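Local coordinates for protein glutathione transferase (Lolium rigidum, PDB 6ZB6) that probably conjugates glutathione to electrophilic xenobiotics, including herbicides, as a phi-class glutathione transferase, and here holds S-(p-nitrobenzyl)glutathione, at residues I116-L121 / M125-P130; G8-T13 / S211-P216. All coordinates share one frame; numbering follows the deposited sequence.

Contact 1. Residues I116-L121 / M125-P130. With GTB (S-(p-nitrobenzyl)glutathione), chain G.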
loop_
_atom_site.group_PDB
_atom_site.type_symbol
_atom_site.label_atom_id
_atom_site.label_comp_id
_atom_site.label_asym_id
_atom_site.label_seq_id
_atom_site.Cartn_x
_atom_site.Cartn_y
_atom_site.Cartn_z
ATOM N N ILE A 116 -12.579 -2.048 -6.946
ATOM C CA ILE A 116 -12.781 -3.482 -7.114
ATOM C C ILE A 116 -12.524 -4.213 -5.804
ATOM O O ILE A 116 -13.257 -5.140 -5.447
ATOM C CB ILE A 116 -11.901 -4.016 -8.258
ATOM C CG1 ILE A 116 -12.241 -3.281 -9.561
ATOM C CG2 ILE A 116 -12.122 -5.537 -8.447
ATOM C CD1 ILE A 116 -11.129 -3.278 -10.587
ATOM N N VAL A 117 -11.501 -3.796 -5.054
ATOM C CA VAL A 117 -11.238 -4.397 -3.749
ATOM C C VAL A 117 -12.395 -4.124 -2.795
ATOM O O VAL A 117 -12.864 -5.025 -2.086
ATOM C CB VAL A 117 -9.902 -3.885 -3.176
ATOM C CG1 VAL A 117 -9.722 -4.376 -1.748
ATOM C CG2 VAL A 117 -8.748 -4.339 -4.056
ATOM N N TYR A 118 -12.873 -2.871 -2.764
ATOM C CA TYR A 118 -14.012 -2.520 -1.917
ATOM C C TYR A 118 -15.234 -3.353 -2.265
ATOM O O TYR A 118 -15.869 -3.949 -1.386
ATOM C CB TYR A 118 -14.347 -1.034 -2.066
ATOM C CG TYR A 118 -13.600 -0.141 -1.113
ATOM C CD1 TYR A 118 -14.094 0.118 0.160
ATOM C CD2 TYR A 118 -12.395 0.447 -1.484
ATOM C CE1 TYR A 118 -13.407 0.941 1.037
ATOM C CE2 TYR A 118 -11.697 1.268 -0.615
ATOM C CZ TYR A 118 -12.208 1.511 0.643
ATOM O OH TYR A 118 -11.514 2.330 1.501
ATOM N N GLN A 119 -15.580 -3.400 -3.550
ATOM C CA GLN A 119 -16.831 -4.032 -3.946
ATOM C C GLN A 119 -16.774 -5.550 -3.814
ATOM O O GLN A 119 -17.797 -6.176 -3.518
ATOM C CB GLN A 119 -17.179 -3.644 -5.380
ATOM C CG GLN A 119 -17.516 -2.180 -5.575
ATOM C CD GLN A 119 -18.782 -1.774 -4.851
ATOM O OE1 GLN A 119 -19.648 -2.603 -4.589
ATOM N NE2 GLN A 119 -18.893 -0.487 -4.522
ATOM N N CYS A 120 -15.601 -6.158 -4.016
ATOM C CA CYS A 120 -15.495 -7.610 -4.051
ATOM C C CYS A 120 -15.056 -8.200 -2.714
ATOM O O CYS A 120 -15.384 -9.357 -2.430
ATOM C CB CYS A 120 -14.502 -8.031 -5.141
ATOM S SG CYS A 120 -15.051 -7.734 -6.825
ATOM N N LEU A 121 -14.364 -7.420 -1.876
ATOM C CA LEU A 121 -13.798 -7.917 -0.621
ATOM C C LEU A 121 -14.331 -7.155 0.585
ATOM O O LEU A 121 -15.033 -7.744 1.412
ATOM C CB LEU A 121 -12.273 -7.836 -0.680
ATOM C CG LEU A 121 -11.491 -9.109 -0.969
ATOM C CD1 LEU A 121 -10.038 -8.919 -0.545
ATOM C CD2 LEU A 121 -12.124 -10.281 -0.243
ATOM N N MET A 125 -17.608 -8.776 2.956
ATOM C CA MET A 125 -17.080 -9.411 4.160
ATOM C C MET A 125 -17.161 -8.474 5.362
ATOM O O MET A 125 -17.779 -8.800 6.383
ATOM C CB MET A 125 -15.637 -9.855 3.920
ATOM C CG MET A 125 -15.438 -10.697 2.672
ATOM S SD MET A 125 -13.997 -11.730 2.877
ATOM C CE MET A 125 -14.738 -12.848 4.047
ATOM N N MET A 126 -16.548 -7.298 5.252
ATOM C CA MET A 126 -16.394 -6.428 6.414
ATOM C C MET A 126 -17.685 -5.699 6.768
ATOM O O MET A 126 -18.037 -5.600 7.947
ATOM C CB MET A 126 -15.274 -5.418 6.165
ATOM C CG MET A 126 -13.890 -6.037 6.089
ATOM S SD MET A 126 -13.747 -7.571 7.018
ATOM C CE MET A 126 -13.180 -6.941 8.599
ATOM N N ARG A 127 -18.393 -5.171 5.775
ATOM C CA ARG A 127 -19.556 -4.331 6.025
ATOM C C ARG A 127 -20.878 -5.033 5.749
ATOM O O ARG A 127 -21.935 -4.427 5.948
ATOM C CB ARG A 127 -19.470 -3.053 5.187
ATOM C CG ARG A 127 -18.345 -2.123 5.598
ATOM C CD ARG A 127 -18.674 -0.685 5.262
ATOM N NE ARG A 127 -17.713 -0.119 4.318
ATOM C CZ ARG A 127 -18.011 0.246 3.075
ATOM N NH1 ARG A 127 -19.251 0.107 2.624
ATOM N NH2 ARG A 127 -17.072 0.753 2.284
ATOM N N GLY A 128 -20.850 -6.288 5.304
ATOM C CA GLY A 128 -22.083 -6.991 4.996
ATOM C C GLY A 128 -22.909 -6.346 3.906
ATOM O O GLY A 128 -24.140 -6.430 3.940
ATOM N N ILE A 129 -22.267 -5.704 2.940
ATOM C CA ILE A 129 -22.930 -5.006 1.841
ATOM C C ILE A 129 -22.584 -5.737 0.547
ATOM O O ILE A 129 -21.398 -5.908 0.241
ATOM C CB ILE A 129 -22.504 -3.532 1.774
ATOM C CG1 ILE A 129 -22.912 -2.804 3.057
ATOM C CG2 ILE A 129 -23.102 -2.843 0.554
ATOM C CD1 ILE A 129 -24.304 -3.170 3.552
ATOM N N PRO A 130 -23.566 -6.183 -0.234
ATOM C CA PRO A 130 -23.261 -6.991 -1.420
ATOM C C PRO A 130 -22.523 -6.207 -2.498
ATOM O O PRO A 130 -22.530 -4.975 -2.545
ATOM C CB PRO A 130 -24.641 -7.444 -1.914
ATOM C CG PRO A 130 -25.603 -6.496 -1.304
ATOM C CD PRO A 130 -25.014 -6.099 0.017
HETATM N N1 GTB G . -5.331 8.773 3.173
HETATM C CA1 GTB G . -5.395 7.995 4.400
HETATM C C1 GTB G . -4.053 7.279 4.615
HETATM O O11 GTB G . -3.408 6.822 3.632
HETATM O O12 GTB G . -3.577 7.140 5.775
HETATM C CB1 GTB G . -6.543 6.990 4.253
HETATM C CG1 GTB G . -6.608 6.144 5.524
HETATM C CD1 GTB G . -7.858 5.283 5.555
HETATM O OE1 GTB G . -8.655 5.302 4.667
HETATM N N2 GTB G . -8.060 4.425 6.697
HETATM C CA2 GTB G . -9.259 3.613 6.717
HETATM C C2 GTB G . -10.124 4.072 7.881
HETATM O O2 GTB G . -9.659 4.319 8.950
HETATM C CB2 GTB G . -8.871 2.141 6.879
HETATM S SG2 GTB G . -7.961 1.610 5.383
HETATM N N3 GTB G . -11.542 4.231 7.670
HETATM C CA3 GTB G . -12.367 4.661 8.781
HETATM C C3 GTB G . -13.115 5.941 8.423
HETATM O O31 GTB G . -14.153 6.256 9.070
HETATM O O32 GTB G . -12.702 6.686 7.492
HETATM C "C'" GTB G . -9.109 1.627 3.975
HETATM C "C1'" GTB G . -10.251 0.659 4.273
HETATM C "C2'" GTB G . -11.542 1.141 4.419
HETATM C "C3'" GTB G . -12.587 0.269 4.690
HETATM C "C4'" GTB G . -12.340 -1.090 4.810
HETATM N N41 GTB G . -13.436 -2.013 5.099
HETATM O O41 GTB G . -14.769 -1.563 5.137
HETATM O O42 GTB G . -13.197 -3.142 5.307
HETATM C "C5'" GTB G . -11.045 -1.571 4.665
HETATM C "C6'" GTB G . -9.999 -0.700 4.395
#
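Tyr-118 presents one edge of its ring to the guanidinium of Arg-127, with Tyr-118 CD1 3.7 Å from Arg-127 NH2 and the two planes 44° apart. Both side chains hang from the last turns of helix 92-127 in the all-helical C-terminal domain of the GST fold, and they line the hydrophobic (H) site around the nitrobenzyl group. A tyrosine suits this wall because its broad ring reaches the ligand as well: CE1 and OH come obliquely against the nitrobenzyl ring, with Tyr-118 OH 3.2 Å from GTB C2'. The long side chain of Arg-127, bent at chi3 (-119°), brings its NE to the nitro group, where Arg-127 NE makes a weak, bent bond to GTB O41 (3.4 Å, 136°). The other nitro oxygen, GTB O42, lies against the CB-CG part of Met-126, 3.1 Å from Met-126 CG. The helix widens into a pi-type turn at 118-121, after which Met-125 N bonds to Leu-121 O at 3.2 Å. The chain breaks out of the helix at Gly-128, whose positive phi glycine adopts easily, and Gln-119 OE1 holds the following turn through the backbone N of Asp-132. The Leu-121 and Met-125 side chains run alongside one another, with Leu-121 CD2 3.9 Å from Met-125 SD.

Contact 2. Residues G8-T13 / S211-P216; sequences GPAMST and SATMVP. With GTB (S-(p-nitrobenzyl)glutathione), chain G.
The flat group here is the peptide between Ala-10 and Met-11: one face is turned to the end of helix 205-214, while Ser-12 and the bound GTB lie to the other side. Met-214 CG comes up to Ala-10 O at 3.6 Å, standing well out of the peptide plane. At the flank, Ala-10 CB meets Thr-213 OG1 at 3.7 Å, and Met-11 CB lies 3.9 Å from Met-214 O. The small methyl of Ala-10 suits so near an approach of backbones, with the CA atoms of Met-11 and Met-214 only 4.1 Å apart. With chi1 at 76°, Thr-213 OG1 is turned back to bond to Ile-210 O, one turn earlier in the same helix, and offers its flank to the Ala-10 methyl. Met-11 O is bonded by Tyr-178 OH.

This loop is the turn after the first strand of the thioredoxin-like domain, a type I turn from Pro-9 to Ser-12 that delivers Ser-12 to the N-cap of helix 13-24. There Ser-12 OG lies 3.2 Å from the ligand sulfur SG2, and Thr-13 OG1 3.7 Å from it, consistent with the active-site serine of phi-class enzymes. The chemistry is thus divided: helix 205-214 packs against the turn by van der Waals contact, while the Ser-12 and Thr-13 hydroxyls lie near the sulfur.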
loop_
_atom_site.group_PDB
_atom_site.type_symbol
_atom_site.label_atom_id
_atom_site.label_comp_id
_atom_site.label_asym_id
_atom_site.label_seq_id
_atom_site.Cartn_x
_atom_site.Cartn_y
_atom_site.Cartn_z
ATOM N N GLY A 8 -3.519 0.840 14.553
ATOM C CA GLY A 8 -4.384 0.237 13.572
ATOM C C GLY A 8 -3.971 -1.205 13.311
ATOM O O GLY A 8 -2.804 -1.579 13.480
ATOM N N PRO A 9 -4.920 -2.033 12.892
ATOM C CA PRO A 9 -4.599 -3.438 12.594
ATOM C C PRO A 9 -3.725 -3.575 11.357
ATOM O O PRO A 9 -3.880 -2.841 10.378
ATOM C CB PRO A 9 -5.974 -4.078 12.378
ATOM C CG PRO A 9 -6.908 -2.931 12.103
ATOM C CD PRO A 9 -6.369 -1.764 12.854
ATOM N N ALA A 10 -2.815 -4.556 11.393
ATOM C CA ALA A 10 -1.906 -4.756 10.268
ATOM C C ALA A 10 -2.645 -5.092 8.979
ATOM O O ALA A 10 -2.109 -4.845 7.893
ATOM C CB ALA A 10 -0.887 -5.857 10.580
ATOM N N MET A 11 -3.876 -5.603 9.068
ATOM C CA MET A 11 -4.608 -5.984 7.863
ATOM C C MET A 11 -5.127 -4.788 7.079
ATOM O O MET A 11 -5.402 -4.926 5.886
ATOM C CB MET A 11 -5.780 -6.902 8.218
ATOM C CG MET A 11 -6.723 -6.316 9.247
ATOM S SD MET A 11 -8.458 -6.672 8.919
ATOM C CE MET A 11 -8.858 -5.349 7.777
ATOM N N SER A 12 -5.280 -3.625 7.711
ATOM C CA SER A 12 -5.751 -2.447 6.996
ATOM C C SER A 12 -4.705 -2.014 5.975
ATOM O O SER A 12 -3.513 -1.923 6.296
ATOM C CB SER A 12 -6.038 -1.315 7.988
ATOM O OG SER A 12 -6.109 -0.064 7.339
ATOM N N THR A 13 -5.153 -1.735 4.744
ATOM C CA THR A 13 -4.218 -1.425 3.656
ATOM C C THR A 13 -3.239 -0.320 4.033
ATOM O O THR A 13 -2.025 -0.445 3.827
ATOM C CB THR A 13 -4.982 -1.004 2.403
ATOM O OG1 THR A 13 -6.031 -0.110 2.767
ATOM C CG2 THR A 13 -5.568 -2.229 1.695
ATOM N N SER A 211 2.700 -9.220 4.098
ATOM C CA SER A 211 1.535 -9.863 3.495
ATOM C C SER A 211 1.093 -11.074 4.314
ATOM O O SER A 211 -0.103 -11.388 4.368
ATOM C CB SER A 211 1.825 -10.245 2.037
ATOM O OG SER A 211 2.915 -11.138 1.926
ATOM N N ALA A 212 2.034 -11.724 5.008
ATOM C CA ALA A 212 1.688 -12.838 5.888
ATOM C C ALA A 212 0.936 -12.379 7.132
ATOM O O ALA A 212 0.219 -13.173 7.745
ATOM C CB ALA A 212 2.948 -13.597 6.299
ATOM N N THR A 213 1.096 -11.126 7.545
ATOM C CA THR A 213 0.347 -10.641 8.696
ATOM C C THR A 213 -1.001 -10.057 8.309
ATOM O O THR A 213 -1.847 -9.857 9.184
ATOM C CB THR A 213 1.147 -9.590 9.476
ATOM O OG1 THR A 213 1.123 -8.348 8.766
ATOM C CG2 THR A 213 2.582 -10.033 9.660
ATOM N N MET A 214 -1.216 -9.774 7.027
ATOM C CA MET A 214 -2.523 -9.323 6.567
ATOM C C MET A 214 -3.486 -10.488 6.358
ATOM O O MET A 214 -4.690 -10.330 6.588
ATOM C CB MET A 214 -2.362 -8.517 5.277
ATOM C CG MET A 214 -1.371 -7.359 5.402
ATOM S SD MET A 214 -0.851 -6.714 3.809
ATOM C CE MET A 214 -2.414 -6.090 3.207
ATOM N N VAL A 215 -2.962 -11.653 5.970
ATOM C CA VAL A 215 -3.663 -12.907 5.648
ATOM C C VAL A 215 -5.038 -12.713 5.008
ATOM O O VAL A 215 -6.018 -12.410 5.704
ATOM C CB VAL A 215 -3.778 -13.830 6.881
ATOM C CG1 VAL A 215 -2.450 -14.514 7.158
ATOM C CG2 VAL A 215 -4.273 -13.095 8.129
ATOM N N PRO A 216 -5.163 -12.923 3.700
ATOM C CA PRO A 216 -6.490 -12.938 3.061
ATOM C C PRO A 216 -7.213 -14.239 3.371
ATOM O O PRO A 216 -6.780 -14.991 4.259
ATOM C CB PRO A 216 -6.166 -12.817 1.560
ATOM C CG PRO A 216 -4.674 -12.639 1.462
ATOM C CD PRO A 216 -4.088 -13.165 2.728
HETATM N N1 GTB G . -5.331 8.773 3.173
HETATM C CA1 GTB G . -5.395 7.995 4.400
HETATM C C1 GTB G . -4.053 7.279 4.615
HETATM O O11 GTB G . -3.408 6.822 3.632
HETATM O O12 GTB G . -3.577 7.140 5.775
HETATM C CB1 GTB G . -6.543 6.990 4.253
HETATM C CG1 GTB G . -6.608 6.144 5.524
HETATM C CD1 GTB G . -7.858 5.283 5.555
HETATM O OE1 GTB G . -8.655 5.302 4.667
HETATM N N2 GTB G . -8.060 4.425 6.697
HETATM C CA2 GTB G . -9.259 3.613 6.717
HETATM C C2 GTB G . -10.124 4.072 7.881
HETATM O O2 GTB G . -9.659 4.319 8.950
HETATM C CB2 GTB G . -8.871 2.141 6.879
HETATM S SG2 GTB G . -7.961 1.610 5.383
HETATM N N3 GTB G . -11.542 4.231 7.670
HETATM C CA3 GTB G . -12.367 4.661 8.781
HETATM C C3 GTB G . -13.115 5.941 8.423
HETATM O O31 GTB G . -14.153 6.256 9.070
HETATM O O32 GTB G . -12.702 6.686 7.492
HETATM C "C'" GTB G . -9.109 1.627 3.975
HETATM C "C1'" GTB G . -10.251 0.659 4.273
HETATM C "C2'" GTB G . -11.542 1.141 4.419
HETATM C "C3'" GTB G . -12.587 0.269 4.690
HETATM C "C4'" GTB G . -12.340 -1.090 4.810
HETATM N N41 GTB G . -13.436 -2.013 5.099
HETATM O O41 GTB G . -14.769 -1.563 5.137
HETATM O O42 GTB G . -13.197 -3.142 5.307
HETATM C "C5'" GTB G . -11.045 -1.571 4.665
HETATM C "C6'" GTB G . -9.999 -0.700 4.395
#

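In the fold
Contact 1 lies in the C-terminal helical domain alone, at the surface, within helix 92-127 and the turn after it; contact 2 is partly buried, nearer the centre of the chain, and joins the thioredoxin-like domain to helix 205-214 across almost the whole sequence. Both touch GTB, contact 1 at the nitrobenzyl end and contact 2 beside the sulfur. The centres of contact 1 and contact 2 are about 16 Å apart. Tyr-178 of helix 173-179 serves both, packing against Leu-121 and Met-214. The chemistry differs accordingly: an edge-on tyrosine, a weak arginine bond and a backbone helix bond in contact 1, against van der Waals packing of Ala-10, Met-11 and Met-214 in contact 2, whose Ser-12 and Thr-13 hydroxyls lie by the sulfur.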